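Local atomic coordinates of DUF2179 domain-containing protein (Eubacterium ventriosum, PDB entry 3HLU), a protein that is of unknown function but is predicted to be a bacterial membrane protein of the YitT type, this chain being its C-terminal DUF2179 domain. Residues D23-L26 and D30-V33. Numbering follows the deposited sequence.
Sequences DRML and DLGV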
ATOM      1  N   ASP A  23      -9.339   5.651 -13.961  1.00 82.03           N
ATOM      2  CA  ASP A  23     -10.081   6.389 -14.978  1.00 84.76           C
ATOM      3  C   ASP A  23     -11.438   6.846 -14.458  1.00 85.63           C
ATOM      4  O   ASP A  23     -11.810   8.003 -14.628  1.00 86.20           O
ATOM      5  CB  ASP A  23     -10.233   5.583 -16.281  1.00 89.27           C
ATOM      6  CG  ASP A  23      -8.918   5.494 -17.088  1.00 95.15           C
ATOM      7  OD1 ASP A  23      -7.945   6.240 -16.779  1.00 91.18           O
ATOM      8  OD2 ASP A  23      -8.859   4.658 -18.030  1.00 98.33           O
ATOM      9  N   ARG A  24     -12.167   5.942 -13.813  1.00 84.52           N
ATOM     10  CA  ARG A  24     -13.476   6.279 -13.268  1.00 85.39           C
ATOM     11  C   ARG A  24     -13.385   7.293 -12.135  1.00 83.87           C
ATOM     12  O   ARG A  24     -14.330   8.036 -11.881  1.00 84.96           O
ATOM     13  CB  ARG A  24     -14.208   5.026 -12.790  1.00 85.30           C
ATOM     14  CG  ARG A  24     -14.565   4.063 -13.901  1.00 89.36           C
ATOM     15  CD  ARG A  24     -15.512   2.969 -13.415  1.00 91.16           C
ATOM     16  NE  ARG A  24     -16.743   3.510 -12.835  1.00 95.41           N
ATOM     17  CZ  ARG A  24     -17.687   2.768 -12.252  1.00100.26           C
ATOM     18  NH1 ARG A  24     -17.546   1.450 -12.170  1.00102.13           N
ATOM     19  NH2 ARG A  24     -18.772   3.341 -11.745  1.00 98.96           N
HETATM   20  N   MSE A  25     -12.250   7.322 -11.448  1.00 81.55           N
HETATM   21  CA  MSE A  25     -12.051   8.289 -10.376  1.00 83.29           C
HETATM   22  C   MSE A  25     -11.972   9.685 -10.965  1.00 87.04           C
HETATM   23  O   MSE A  25     -12.500  10.650 -10.397  1.00 86.10           O
HETATM   24  CB  MSE A  25     -10.772   7.981  -9.602  1.00 80.95           C
HETATM   25  CG  MSE A  25     -10.939   6.947  -8.505  1.00 79.28           C
HETATM   26 SE   MSE A  25      -9.256   6.555  -7.610  0.63 71.73          SE
HETATM   27  CE  MSE A  25      -9.269   7.945  -6.252  1.00 76.86           C
ATOM     28  N   LEU A  26     -11.302   9.765 -12.114  1.00 87.50           N
ATOM     29  CA  LEU A  26     -11.123  11.003 -12.861  1.00 87.46           C
ATOM     30  C   LEU A  26     -12.387  11.452 -13.580  1.00 88.86           C
ATOM     31  O   LEU A  26     -12.675  12.640 -13.651  1.00 89.85           O
ATOM     32  CB  LEU A  26     -10.026  10.841 -13.911  1.00 85.83           C
ATOM     33  CG  LEU A  26     -10.129  11.921 -14.999  1.00 88.32           C
ATOM     34  CD1 LEU A  26      -9.784  13.302 -14.427  1.00 87.62           C
ATOM     35  CD2 LEU A  26      -9.254  11.609 -16.211  1.00 85.58           C
ATOM     36  N   ASP A  30     -13.824  13.494 -10.718  1.00 86.25           N
ATOM     37  CA  ASP A  30     -12.914  14.595 -11.043  1.00 88.13           C
ATOM     38  C   ASP A  30     -11.691  14.625 -10.149  1.00 87.26           C
ATOM     39  O   ASP A  30     -11.087  15.682  -9.942  1.00 87.04           O
ATOM     40  CB  ASP A  30     -13.634  15.948 -10.970  1.00 88.21           C
ATOM     41  CG  ASP A  30     -14.916  15.967 -11.775  1.00 91.14           C
ATOM     42  OD1 ASP A  30     -14.846  16.238 -13.007  1.00 91.47           O
ATOM     43  OD2 ASP A  30     -15.991  15.708 -11.168  1.00 88.32           O
ATOM     44  N   LEU A  31     -11.325  13.462  -9.623  1.00 86.12           N
ATOM     45  CA  LEU A  31     -10.187  13.372  -8.727  1.00 84.19           C
ATOM     46  C   LEU A  31      -8.917  13.292  -9.521  1.00 84.45           C
ATOM     47  O   LEU A  31      -8.848  12.581 -10.531  1.00 83.84           O
ATOM     48  CB  LEU A  31     -10.302  12.142  -7.839  1.00 85.20           C
ATOM     49  CG  LEU A  31     -11.322  12.261  -6.721  1.00 83.22           C
ATOM     50  CD1 LEU A  31     -11.603  10.898  -6.224  1.00 81.51           C
ATOM     51  CD2 LEU A  31     -10.789  13.168  -5.633  1.00 85.71           C
ATOM     52  N   GLY A  32      -7.915  14.038  -9.069  1.00 84.68           N
ATOM     53  CA  GLY A  32      -6.585  13.969  -9.643  1.00 83.36           C
ATOM     54  C   GLY A  32      -5.743  12.939  -8.916  1.00 83.45           C
ATOM     55  O   GLY A  32      -5.594  12.980  -7.680  1.00 84.32           O
ATOM     56  N   VAL A  33      -5.203  11.997  -9.683  1.00 79.69           N
ATOM     57  CA  VAL A  33      -4.425  10.921  -9.103  1.00 82.73           C
ATOM     58  C   VAL A  33      -3.072  10.782  -9.796  1.00 87.01           C
ATOM     59  O   VAL A  33      -2.912  11.134 -10.980  1.00 84.71           O
ATOM     60  CB  VAL A  33      -5.205   9.572  -9.116  1.00 79.45           C
ATOM     61  CG1 VAL A  33      -6.660   9.798  -8.735  1.00 78.24           C
ATOM     62  CG2 VAL A  33      -5.118   8.894 -10.461  1.00 73.91           C
TER
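Met25 O, near the end of helix 18-28, accepts a hydrogen bond from Leu31 N at 3.1 Å. The bond is nearly straight at the hydrogen (167°), although the donor is tilted well above the carbonyl plane. It reaches six positions along the chain, against four in an alpha-helix. The neighbouring bond from Asp30 N to Leu26 O keeps the alpha-helical spacing of four but is weak, its angle at the hydrogen being poor; Asp30 CA adds a CH...O contact to the same oxygen. Asp30, with positive phi (54°), has left-handed helical conformation. A left-handed residue and backbone bonds back to Met25 and Leu26 thus turn the chain out of the end of helix 18-28.

Leu31, back in an extended conformation, then starts the run toward strand 34-40. Alongside the bonded backbones, apolar side chains meet beside the turn. The selenomethionine Met25 bends at chi3 (87°), carrying its methyl CE obliquely across to Leu31 CD1 at 3.8 Å, while Val33 CG1 lies 4.1 Å from the same CE.

Outward from this patch, Met25 continues onto Val62 and Leu65 of helix 56-67 and onto Cys52 and Met54 of strand 48-54. Val33 rests on Ile50 and Cys52, and Leu31 on Thr58. Met25, with Leu31 and Val33 beyond the turn, therefore packs the end of helix 18-28 and the following loop against helix 56-67 and strand 48-54 of the antiparallel sheet in this alpha-beta domain.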